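PDB 1QO8: probable fumarate reductase Ifc3, which reduces fumarate to succinate, essentially in that direction alone, as a periplasmic flavocytochrome carrying one FAD and four covalent heme c groups in each subunit. Local coordinates for residues I148-P154 and T267-V273; G130-N135 and I252-R257; A116-E120 and Y297-A301. One frame throughout, in Å; residues are numbered along the deposited sequence.

Contact 1 of 3, residues I148-P154 and T267-V273. With FAD (flavin-adenine dinucleotide), chain G.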
loop_
_atom_site.group_PDB
_atom_site.type_symbol
_atom_site.label_atom_id
_atom_site.label_comp_id
_atom_site.label_asym_id
_atom_site.label_seq_id
_atom_site.Cartn_x
_atom_site.Cartn_y
_atom_site.Cartn_z
ATOM N N ILE A 148 28.978 6.862 9.646
ATOM C CA ILE A 148 29.109 7.358 8.285
ATOM C C ILE A 148 27.749 8.003 7.925
ATOM O O ILE A 148 26.775 7.406 8.352
ATOM C CB ILE A 148 29.509 6.244 7.306
ATOM C CG1 ILE A 148 30.981 5.794 7.656
ATOM C CG2 ILE A 148 29.420 6.657 5.854
ATOM C CD1 ILE A 148 31.396 4.606 6.799
ATOM N N LEU A 149 27.758 9.140 7.238
ATOM C CA LEU A 149 26.488 9.812 6.909
ATOM C C LEU A 149 26.510 9.806 5.396
ATOM O O LEU A 149 27.532 10.402 4.977
ATOM C CB LEU A 149 26.405 11.261 7.405
ATOM C CG LEU A 149 25.261 12.146 6.882
ATOM C CD1 LEU A 149 23.894 11.441 7.076
ATOM C CD2 LEU A 149 25.218 13.490 7.636
ATOM N N VAL A 150 25.554 9.259 4.673
ATOM C CA VAL A 150 25.634 9.310 3.217
ATOM C C VAL A 150 24.431 10.029 2.591
ATOM O O VAL A 150 23.310 9.943 3.112
ATOM C CB VAL A 150 25.720 7.917 2.559
ATOM C CG1 VAL A 150 26.954 7.114 3.029
ATOM C CG2 VAL A 150 24.514 7.036 2.902
ATOM N N ASP A 151 24.637 10.704 1.418
ATOM C CA ASP A 151 23.427 11.273 0.807
ATOM C C ASP A 151 23.572 11.070 -0.676
ATOM O O ASP A 151 24.661 11.344 -1.150
ATOM C CB ASP A 151 23.254 12.780 1.134
ATOM C CG ASP A 151 21.876 13.273 0.683
ATOM O OD1 ASP A 151 21.627 13.407 -0.508
ATOM O OD2 ASP A 151 21.064 13.529 1.619
ATOM N N LYS A 152 22.513 10.719 -1.428
ATOM C CA LYS A 152 22.712 10.490 -2.862
ATOM C C LYS A 152 22.789 11.776 -3.672
ATOM O O LYS A 152 23.017 11.659 -4.895
ATOM C CB LYS A 152 21.576 9.608 -3.409
ATOM C CG LYS A 152 20.205 10.408 -3.336
ATOM C CD LYS A 152 19.078 9.528 -3.895
ATOM C CE LYS A 152 17.638 10.165 -3.523
ATOM N NZ LYS A 152 16.722 9.457 -4.525
ATOM N N ALA A 153 22.400 12.889 -3.057
ATOM C CA ALA A 153 22.284 14.125 -3.852
ATOM C C ALA A 153 23.643 14.870 -3.880
ATOM O O ALA A 153 24.520 14.594 -3.044
ATOM C CB ALA A 153 21.252 15.036 -3.156
ATOM N N PRO A 154 23.719 15.885 -4.710
ATOM C CA PRO A 154 24.862 16.753 -4.903
ATOM C C PRO A 154 25.291 17.543 -3.655
ATOM O O PRO A 154 26.381 17.996 -3.399
ATOM C CB PRO A 154 24.412 17.721 -5.984
ATOM C CG PRO A 154 23.171 17.188 -6.597
ATOM C CD PRO A 154 22.756 15.944 -5.883
ATOM N N THR A 267 29.442 14.531 5.559
ATOM C CA THR A 267 28.559 13.771 4.689
ATOM C C THR A 267 29.260 13.187 3.466
ATOM O O THR A 267 29.960 13.913 2.737
ATOM C CB THR A 267 27.361 14.651 4.338
ATOM O OG1 THR A 267 26.561 14.103 3.234
ATOM C CG2 THR A 267 28.014 15.935 3.958
ATOM N N ARG A 268 29.017 11.927 3.114
ATOM C CA ARG A 268 29.472 11.457 1.801
ATOM C C ARG A 268 28.382 11.747 0.788
ATOM O O ARG A 268 27.383 11.046 0.812
ATOM C CB ARG A 268 29.739 9.965 1.878
ATOM C CG ARG A 268 30.779 9.168 1.195
ATOM C CD ARG A 268 30.966 7.721 1.781
ATOM N NE ARG A 268 31.884 7.708 2.920
ATOM C CZ ARG A 268 32.590 6.576 3.236
ATOM N NH1 ARG A 268 32.380 5.470 2.514
ATOM N NH2 ARG A 268 33.464 6.534 4.228
ATOM N N LEU A 269 28.608 12.585 -0.185
ATOM C CA LEU A 269 27.695 13.054 -1.187
ATOM C C LEU A 269 27.767 12.132 -2.379
ATOM O O LEU A 269 28.650 11.278 -2.535
ATOM C CB LEU A 269 28.092 14.513 -1.482
ATOM C CG LEU A 269 27.860 15.512 -0.296
ATOM C CD1 LEU A 269 28.519 16.850 -0.561
ATOM C CD2 LEU A 269 26.386 15.609 -0.022
ATOM N N ASN A 270 26.806 12.305 -3.276
ATOM C CA ASN A 270 26.626 11.536 -4.521
ATOM C C ASN A 270 26.867 10.036 -4.226
ATOM O O ASN A 270 27.430 9.318 -5.051
ATOM C CB ASN A 270 27.520 12.071 -5.599
ATOM C CG ASN A 270 27.565 13.580 -5.665
ATOM O OD1 ASN A 270 26.562 14.255 -6.027
ATOM N ND2 ASN A 270 28.751 14.193 -5.390
ATOM N N SER A 271 26.292 9.546 -3.136
ATOM C CA SER A 271 26.354 8.173 -2.661
ATOM C C SER A 271 24.928 7.677 -2.352
ATOM O O SER A 271 24.365 7.961 -1.289
ATOM C CB SER A 271 27.149 8.202 -1.324
ATOM O OG SER A 271 28.422 8.725 -1.720
ATOM N N ARG A 272 24.361 6.972 -3.311
ATOM C CA ARG A 272 23.050 6.384 -3.176
ATOM C C ARG A 272 23.065 4.946 -2.632
ATOM O O ARG A 272 23.656 3.990 -3.219
ATOM C CB ARG A 272 22.355 6.394 -4.549
ATOM C CG ARG A 272 20.946 5.816 -4.417
ATOM C CD ARG A 272 20.310 5.992 -5.798
ATOM N NE ARG A 272 18.881 5.861 -5.647
ATOM C CZ ARG A 272 18.058 5.653 -6.680
ATOM N NH1 ARG A 272 18.516 5.593 -7.918
ATOM N NH2 ARG A 272 16.756 5.524 -6.418
ATOM N N VAL A 273 22.353 4.830 -1.513
ATOM C CA VAL A 273 22.176 3.517 -0.920
ATOM C C VAL A 273 21.094 2.798 -1.765
ATOM O O VAL A 273 20.067 3.432 -2.069
ATOM C CB VAL A 273 21.742 3.580 0.544
ATOM C CG1 VAL A 273 21.314 2.157 0.978
ATOM C CG2 VAL A 273 22.854 4.100 1.452
HETATM P PA FAD G . 14.494 14.992 3.748
HETATM O O1A FAD G . 14.793 16.352 4.299
HETATM O O2A FAD G . 13.929 14.845 2.524
HETATM O O5B FAD G . 15.938 14.474 3.411
HETATM C C5B FAD G . 16.221 13.072 3.004
HETATM C C4B FAD G . 17.756 13.001 2.521
HETATM O O4B FAD G . 17.927 11.550 2.140
HETATM C C3B FAD G . 17.958 13.748 1.162
HETATM O O3B FAD G . 18.841 14.776 1.091
HETATM C C2B FAD G . 17.955 12.615 0.071
HETATM O O2B FAD G . 18.773 12.885 -1.094
HETATM C C1B FAD G . 18.640 11.548 0.840
HETATM N N9A FAD G . 18.357 10.199 0.334
HETATM C C8A FAD G . 17.186 9.706 -0.184
HETATM N N7A FAD G . 17.320 8.495 -0.650
HETATM C C5A FAD G . 18.651 8.151 -0.432
HETATM C C6A FAD G . 19.452 6.986 -0.797
HETATM N N6A FAD G . 18.979 5.936 -1.410
HETATM N N1A FAD G . 20.740 7.038 -0.372
HETATM C C2A FAD G . 21.309 8.152 0.201
HETATM N N3A FAD G . 20.645 9.276 0.553
HETATM C C4A FAD G . 19.338 9.206 0.179
HETATM N N1 FAD G . 6.996 20.426 7.533
HETATM C C2 FAD G . 6.918 21.077 8.663
HETATM O O2 FAD G . 6.701 20.638 9.744
HETATM N N3 FAD G . 7.098 22.491 8.745
HETATM C C4 FAD G . 7.378 23.127 7.539
HETATM O O4 FAD G . 7.493 24.320 7.522
HETATM C C4X FAD G . 7.396 22.381 6.284
HETATM N N5 FAD G . 7.601 23.020 5.122
HETATM C C5X FAD G . 7.701 22.334 3.959
HETATM C C6 FAD G . 7.933 23.062 2.784
HETATM C C7 FAD G . 8.048 22.395 1.589
HETATM C C7M FAD G . 8.298 23.097 0.293
HETATM C C8 FAD G . 7.966 20.955 1.595
HETATM C C8M FAD G . 8.162 20.212 0.309
HETATM C C9 FAD G . 7.771 20.239 2.747
HETATM C C9A FAD G . 7.635 20.887 3.952
HETATM N N10 FAD G . 7.397 20.263 5.193
HETATM C C10 FAD G . 7.274 20.954 6.337
HETATM C "C1'" FAD G . 7.676 18.801 5.351
HETATM C "C2'" FAD G . 9.061 18.599 6.053
HETATM O "O2'" FAD G . 9.863 19.640 5.400
HETATM C "C3'" FAD G . 9.621 17.274 5.480
HETATM O "O3'" FAD G . 8.743 16.181 5.780
HETATM C "C4'" FAD G . 10.815 16.861 6.404
HETATM O "O4'" FAD G . 11.816 17.892 6.150
HETATM C "C5'" FAD G . 11.367 15.515 5.812
HETATM O "O5'" FAD G . 12.766 15.384 6.496
HETATM P P FAD G . 13.642 14.128 6.335
HETATM O O1P FAD G . 14.859 14.408 7.188
HETATM O O2P FAD G . 12.775 13.078 6.634
HETATM O O3P FAD G . 13.859 14.053 4.904
HETATM O O HOH W 1 24.124 13.356 -6.894
HETATM O O HOH W 2 28.489 17.332 -5.101
#
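Lys152 and Arg272 meet through their first side-chain carbons, Lys152 CB lying 3.5 Å from Arg272 CB. The lysine CG sits between the backbone N and the carbonyl carbon (chi1 67°), and from there the extended chain passes along the FAD adenine, with Lys152 CE 3.3 Å from FAD N7A. Both cationic ends have salt bridges to Asp339, so a shared anion probably offsets their like charges; Arg272 also pairs with Asp102.

Arg268 N donates to Leu149 O at 2.8 Å, nearly straight at 172° and in the carbonyl plane, while Arg268 O accepts from Asp151 N. This is parallel strand pairing with Val150 opposite Arg268. Farther out, Ile148 CG2 lies over one guanidinium face, toward its rim, and Arg268 NH1 is held by Glu120.

Val150 is enclosed from two directions: its CG1 meets Arg268 CB, and its CG2 touches Val273 CG2 at 3.7 Å, the side chains crossing at about a right angle. Just after strand 147-150, Asp151 O accepts from Ser271 N, above its carbonyl plane.

FAD O3B donates to Asp151 OD2 at 2.6 Å and FAD O2B to Asp151 OD1, which also closes an Asx turn with Ala153 N. Val273 N reaches FAD N1A at 3.0 Å, and FAD N6A donates to Val273 O at 2.8 Å. An acidic residue after the second strand, gripping the adenosine ribose, is characteristic of Rossmann-type dinucleotide-binding folds.

Contact 2 of 3, residues G130-N135 and I252-R257. With FAD (flavin-adenine dinucleotide), chain G.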
loop_
_atom_site.group_PDB
_atom_site.type_symbol
_atom_site.label_atom_id
_atom_site.label_comp_id
_atom_site.label_asym_id
_atom_site.label_seq_id
_atom_site.Cartn_x
_atom_site.Cartn_y
_atom_site.Cartn_z
ATOM N N GLY A 130 19.038 14.843 5.436
ATOM C CA GLY A 130 18.129 16.026 5.562
ATOM C C GLY A 130 18.071 16.242 7.063
ATOM O O GLY A 130 19.065 15.800 7.689
ATOM N N SER A 131 16.999 16.733 7.666
ATOM C CA SER A 131 17.043 17.052 9.085
ATOM C C SER A 131 17.121 15.784 9.903
ATOM O O SER A 131 17.766 15.731 10.951
ATOM C CB SER A 131 15.789 17.899 9.438
ATOM O OG SER A 131 15.735 18.124 10.858
ATOM N N ALA A 132 16.277 14.776 9.543
ATOM C CA ALA A 132 16.260 13.546 10.345
ATOM C C ALA A 132 17.631 12.843 10.316
ATOM O O ALA A 132 18.105 12.483 11.402
ATOM C CB ALA A 132 15.165 12.553 9.931
ATOM N N GLY A 133 18.324 12.771 9.204
ATOM C CA GLY A 133 19.641 12.089 9.179
ATOM C C GLY A 133 20.751 12.888 9.849
ATOM O O GLY A 133 21.617 12.336 10.552
ATOM N N PHE A 134 20.727 14.254 9.679
ATOM C CA PHE A 134 21.752 14.977 10.439
ATOM C C PHE A 134 21.513 14.788 11.936
ATOM O O PHE A 134 22.452 14.617 12.771
ATOM C CB PHE A 134 21.882 16.424 10.006
ATOM C CG PHE A 134 22.681 16.823 8.820
ATOM C CD1 PHE A 134 24.074 16.775 8.882
ATOM C CD2 PHE A 134 22.075 17.366 7.684
ATOM C CE1 PHE A 134 24.827 17.204 7.837
ATOM C CE2 PHE A 134 22.855 17.841 6.632
ATOM C CZ PHE A 134 24.229 17.758 6.728
ATOM N N ASN A 135 20.266 14.883 12.391
ATOM C CA ASN A 135 20.027 14.741 13.817
ATOM C C ASN A 135 20.446 13.346 14.291
ATOM O O ASN A 135 20.863 13.142 15.436
ATOM C CB ASN A 135 18.555 14.990 14.209
ATOM C CG ASN A 135 18.240 16.486 14.325
ATOM O OD1 ASN A 135 18.529 17.146 15.324
ATOM N ND2 ASN A 135 17.563 17.065 13.338
ATOM N N ILE A 252 17.638 25.659 9.735
ATOM C CA ILE A 252 17.876 24.370 10.400
ATOM C C ILE A 252 18.972 23.522 9.746
ATOM O O ILE A 252 19.800 22.986 10.490
ATOM C CB ILE A 252 16.588 23.579 10.645
ATOM C CG1 ILE A 252 15.689 24.293 11.649
ATOM C CG2 ILE A 252 16.906 22.191 11.210
ATOM C CD1 ILE A 252 14.268 23.746 11.807
ATOM N N ILE A 253 19.014 23.347 8.471
ATOM C CA ILE A 253 19.955 22.545 7.703
ATOM C C ILE A 253 21.288 23.308 7.677
ATOM O O ILE A 253 22.303 22.634 7.743
ATOM C CB ILE A 253 19.495 22.401 6.235
ATOM C CG1 ILE A 253 18.372 21.365 6.162
ATOM C CG2 ILE A 253 20.580 22.082 5.189
ATOM C CD1 ILE A 253 18.619 20.025 6.818
ATOM N N ASP A 254 21.283 24.643 7.594
ATOM C CA ASP A 254 22.571 25.371 7.749
ATOM C C ASP A 254 23.148 25.034 9.120
ATOM O O ASP A 254 24.349 24.704 9.260
ATOM C CB ASP A 254 22.500 26.873 7.514
ATOM C CG ASP A 254 22.301 27.232 6.047
ATOM O OD1 ASP A 254 22.294 26.434 5.071
ATOM O OD2 ASP A 254 22.118 28.426 5.680
ATOM N N THR A 255 22.339 25.011 10.177
ATOM C CA THR A 255 22.829 24.793 11.519
ATOM C C THR A 255 23.338 23.353 11.712
ATOM O O THR A 255 24.342 23.132 12.354
ATOM C CB THR A 255 21.734 25.039 12.561
ATOM O OG1 THR A 255 21.305 26.371 12.351
ATOM C CG2 THR A 255 22.267 24.902 13.960
ATOM N N LEU A 256 22.620 22.363 11.171
ATOM C CA LEU A 256 22.981 20.971 11.284
ATOM C C LEU A 256 24.196 20.679 10.388
ATOM O O LEU A 256 25.034 19.947 10.874
ATOM C CB LEU A 256 21.786 20.051 10.936
ATOM C CG LEU A 256 20.586 20.169 11.851
ATOM C CD1 LEU A 256 19.305 19.677 11.128
ATOM C CD2 LEU A 256 20.769 19.459 13.218
ATOM N N ARG A 257 24.347 21.255 9.194
ATOM C CA ARG A 257 25.528 21.082 8.411
ATOM C C ARG A 257 26.798 21.550 9.170
ATOM O O ARG A 257 27.841 20.867 9.110
ATOM C CB ARG A 257 25.564 21.854 7.087
ATOM C CG ARG A 257 24.547 21.396 6.064
ATOM C CD ARG A 257 24.459 22.393 4.914
ATOM N NE ARG A 257 23.770 21.789 3.777
ATOM C CZ ARG A 257 23.516 22.531 2.717
ATOM N NH1 ARG A 257 23.808 23.845 2.726
ATOM N NH2 ARG A 257 22.910 22.049 1.659
HETATM P PA FAD G . 14.494 14.992 3.748
HETATM O O1A FAD G . 14.793 16.352 4.299
HETATM O O2A FAD G . 13.929 14.845 2.524
HETATM O O5B FAD G . 15.938 14.474 3.411
HETATM C C5B FAD G . 16.221 13.072 3.004
HETATM C C4B FAD G . 17.756 13.001 2.521
HETATM O O4B FAD G . 17.927 11.550 2.140
HETATM C C3B FAD G . 17.958 13.748 1.162
HETATM O O3B FAD G . 18.841 14.776 1.091
HETATM C C2B FAD G . 17.955 12.615 0.071
HETATM O O2B FAD G . 18.773 12.885 -1.094
HETATM C C1B FAD G . 18.640 11.548 0.840
HETATM N N9A FAD G . 18.357 10.199 0.334
HETATM C C8A FAD G . 17.186 9.706 -0.184
HETATM N N7A FAD G . 17.320 8.495 -0.650
HETATM C C5A FAD G . 18.651 8.151 -0.432
HETATM C C6A FAD G . 19.452 6.986 -0.797
HETATM N N6A FAD G . 18.979 5.936 -1.410
HETATM N N1A FAD G . 20.740 7.038 -0.372
HETATM C C2A FAD G . 21.309 8.152 0.201
HETATM N N3A FAD G . 20.645 9.276 0.553
HETATM C C4A FAD G . 19.338 9.206 0.179
HETATM N N1 FAD G . 6.996 20.426 7.533
HETATM C C2 FAD G . 6.918 21.077 8.663
HETATM O O2 FAD G . 6.701 20.638 9.744
HETATM N N3 FAD G . 7.098 22.491 8.745
HETATM C C4 FAD G . 7.378 23.127 7.539
HETATM O O4 FAD G . 7.493 24.320 7.522
HETATM C C4X FAD G . 7.396 22.381 6.284
HETATM N N5 FAD G . 7.601 23.020 5.122
HETATM C C5X FAD G . 7.701 22.334 3.959
HETATM C C6 FAD G . 7.933 23.062 2.784
HETATM C C7 FAD G . 8.048 22.395 1.589
HETATM C C7M FAD G . 8.298 23.097 0.293
HETATM C C8 FAD G . 7.966 20.955 1.595
HETATM C C8M FAD G . 8.162 20.212 0.309
HETATM C C9 FAD G . 7.771 20.239 2.747
HETATM C C9A FAD G . 7.635 20.887 3.952
HETATM N N10 FAD G . 7.397 20.263 5.193
HETATM C C10 FAD G . 7.274 20.954 6.337
HETATM C "C1'" FAD G . 7.676 18.801 5.351
HETATM C "C2'" FAD G . 9.061 18.599 6.053
HETATM O "O2'" FAD G . 9.863 19.640 5.400
HETATM C "C3'" FAD G . 9.621 17.274 5.480
HETATM O "O3'" FAD G . 8.743 16.181 5.780
HETATM C "C4'" FAD G . 10.815 16.861 6.404
HETATM O "O4'" FAD G . 11.816 17.892 6.150
HETATM C "C5'" FAD G . 11.367 15.515 5.812
HETATM O "O5'" FAD G . 12.766 15.384 6.496
HETATM P P FAD G . 13.642 14.128 6.335
HETATM O O1P FAD G . 14.859 14.408 7.188
HETATM O O2P FAD G . 12.775 13.078 6.634
HETATM O O3P FAD G . 13.859 14.053 4.904
#
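The Phe134 ring presents one face to the peptide joining Leu256 and Arg257: Arg257 N stands 4.2 Å above the ring plane over its centre, and Leu256 C lies toward the rim. At the far end, Phe134 CZ touches Arg257 CG at 3.7 Å. The Arg257 guanidinium, turned 70° from the ring, has Ile253 CG2 over one face and bonds the carbonyls of Ser156 and Leu60. With an alanine at Phe134 the ring is gone, and the Leu256-Arg257 peptide and the Arg257 CG methylene would probably be left beside a gap between the helices.

The third flat group is the Asn135 amide, against which both Leu256 methyls rest, CD1 being 3.8 Å from Asn135 ND2. That nitrogen donates to Ser131 O at 2.7 Å, from the face opposite to that of Asn135 N, so two donors grip this oxygen; with the bond Asn135 OD1 accepts from Trp217 NE1, it fixes the amide's rotation.

Nearer the cofactor, the Ile253 chain bends at chi2 (-51°), which brings CD1 to 3.8 Å from Ser131 N. The helix segments run nearly parallel, 25° apart, with axes 10.0 Å from each other. Gly130 is the N-cap; a side chain there would collide with FAD O1A. Ala132 N donates to FAD O1P at 2.8 Å. A glycine-rich turn and helix start at the pyrophosphate, with GxGxxG glycines Gly130 and Gly133, fits the Rossmann-type dinucleotide-binding motif.

Contact 3 of 3, residues A116-E120 and Y297-A301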
loop_
_atom_site.group_PDB
_atom_site.type_symbol
_atom_site.label_atom_id
_atom_site.label_comp_id
_atom_site.label_asym_id
_atom_site.label_seq_id
_atom_site.Cartn_x
_atom_site.Cartn_y
_atom_site.Cartn_z
ATOM N N ALA A 116 31.528 -10.052 -2.356
ATOM C CA ALA A 116 32.733 -9.462 -1.833
ATOM C C ALA A 116 32.739 -8.988 -0.391
ATOM O O ALA A 116 33.884 -8.716 -0.014
ATOM C CB ALA A 116 33.203 -8.310 -2.735
ATOM N N GLY A 117 31.660 -8.871 0.366
ATOM C CA GLY A 117 31.695 -8.427 1.750
ATOM C C GLY A 117 32.078 -6.956 1.897
ATOM O O GLY A 117 32.460 -6.352 0.908
ATOM N N PRO A 118 32.032 -6.396 3.095
ATOM C CA PRO A 118 32.288 -4.995 3.347
ATOM C C PRO A 118 33.649 -4.488 2.924
ATOM O O PRO A 118 34.724 -5.022 3.231
ATOM C CB PRO A 118 32.144 -4.811 4.854
ATOM C CG PRO A 118 31.844 -6.151 5.429
ATOM C CD PRO A 118 31.617 -7.141 4.313
ATOM N N SER A 119 33.703 -3.374 2.226
ATOM C CA SER A 119 34.853 -2.608 1.836
ATOM C C SER A 119 35.397 -1.699 2.941
ATOM O O SER A 119 36.534 -1.224 2.919
ATOM C CB SER A 119 34.506 -1.639 0.700
ATOM O OG SER A 119 34.683 -2.281 -0.537
ATOM N N GLU A 120 34.575 -1.438 3.929
ATOM C CA GLU A 120 34.890 -0.585 5.060
ATOM C C GLU A 120 33.816 -0.851 6.108
ATOM O O GLU A 120 32.827 -1.455 5.696
ATOM C CB GLU A 120 34.938 0.894 4.708
ATOM C CG GLU A 120 33.648 1.570 4.311
ATOM C CD GLU A 120 33.862 3.010 3.840
ATOM O OE1 GLU A 120 34.106 3.769 4.810
ATOM O OE2 GLU A 120 33.865 3.331 2.617
ATOM N N TYR A 297 29.711 -0.528 -3.731
ATOM C CA TYR A 297 30.548 -1.079 -2.669
ATOM C C TYR A 297 29.699 -1.294 -1.425
ATOM O O TYR A 297 28.617 -0.667 -1.349
ATOM C CB TYR A 297 31.709 -0.197 -2.303
ATOM C CG TYR A 297 31.441 1.121 -1.641
ATOM C CD1 TYR A 297 31.030 2.195 -2.435
ATOM C CD2 TYR A 297 31.585 1.295 -0.286
ATOM C CE1 TYR A 297 30.766 3.431 -1.842
ATOM C CE2 TYR A 297 31.323 2.520 0.300
ATOM C CZ TYR A 297 30.913 3.584 -0.501
ATOM O OH TYR A 297 30.687 4.801 0.062
ATOM N N MET A 298 30.178 -2.040 -0.463
ATOM C CA MET A 298 29.352 -2.386 0.678
ATOM C C MET A 298 30.066 -1.746 1.866
ATOM O O MET A 298 31.279 -1.838 1.946
ATOM C CB MET A 298 29.130 -3.867 0.978
ATOM C CG MET A 298 28.580 -4.279 2.339
ATOM S SD MET A 298 28.188 -6.073 2.434
ATOM C CE MET A 298 27.840 -6.222 4.175
ATOM N N ILE A 299 29.238 -1.154 2.723
ATOM C CA ILE A 299 29.655 -0.693 4.017
ATOM C C ILE A 299 29.036 -1.669 5.034
ATOM O O ILE A 299 27.841 -1.826 4.939
ATOM C CB ILE A 299 29.137 0.732 4.330
ATOM C CG1 ILE A 299 29.675 1.764 3.341
ATOM C CG2 ILE A 299 29.410 1.159 5.751
ATOM C CD1 ILE A 299 28.974 3.125 3.429
ATOM N N GLY A 300 29.812 -2.251 5.940
ATOM C CA GLY A 300 29.169 -3.124 6.952
ATOM C C GLY A 300 28.982 -2.228 8.166
ATOM O O GLY A 300 29.752 -1.270 8.402
ATOM N N ALA A 301 27.960 -2.515 8.939
ATOM C CA ALA A 301 27.604 -1.579 10.003
ATOM C C ALA A 301 26.753 -2.398 10.975
ATOM O O ALA A 301 25.998 -3.227 10.460
ATOM C CB ALA A 301 26.755 -0.446 9.383
#
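Met298 turns CG anti to its backbone N (chi1 165°) and stays extended to its tip, which lays the thioether alongside Pro118, both side chains pointing the same way. Met298 CE lies 3.9 Å from Pro118 CD, and Met298 SD is as near to Pro118 N. Glu120 and Tyr297 share another choice: each CG lies between backbone N and carbonyl carbon (chi1 67° for Glu120), so that the extended glutamate crosses the tyrosine obliquely. Glu120 OE2 comes to 3.5 Å from Tyr297 CE2, the carboxylate and ring planes being 27° apart. A common partner is consistent with this approach: Arg268 NH1 makes a salt bridge with Glu120 OE2 and hydrogen-bonds Tyr297 OH. Nearer the backbone, Glu120 CG and Ile299 CG1 pack side by side at 4.1 Å.

Two backbone bonds tie the segments. Ser119 N donates to Met298 O at 2.9 Å, tilted from the carbonyl plane; Gly300 N donates to Glu120 O at 3.1 Å, close to straight. Between them Pro118 CB sits 3.6 Å from Gly300 N; a Gly300 side chain would press against Pro118 CG. Gly117, with positive phi, turns the chain out of helix 107-115.

A backbone bond between Gly300 and Thr122 continues the pairing. Strand 120-122 is added in parallel at the edge of an antiparallel meander, 271-278, 284-291 and 295-301, the beta-meander unit that accompanies the Rossmann sheet in FAD-binding folds.

How the contacts relate
Contacts 1 and 2 attend to different parts of one FAD, contact 1 to its adenosine and contact 2 to its pyrophosphate. Their centres are 14 Å apart, and they touch where Leu149 CD2 packs 3.7 Å from Phe134 CD1. Their segments alternate along the chain, because helices 131-143 and 248-262 lead respectively into the parallel neighbours 147-150 and 267-268. Contact 3, centred 15 Å from contact 1, joins it through Arg268 NH1, which is 2.6 Å from Glu120 OE2. It is more remote from the cofactor: the Ile299 side chain is about 10 Å from FAD. Contacts 2 and 3 do not touch, their nearest atoms being about 14 Å apart.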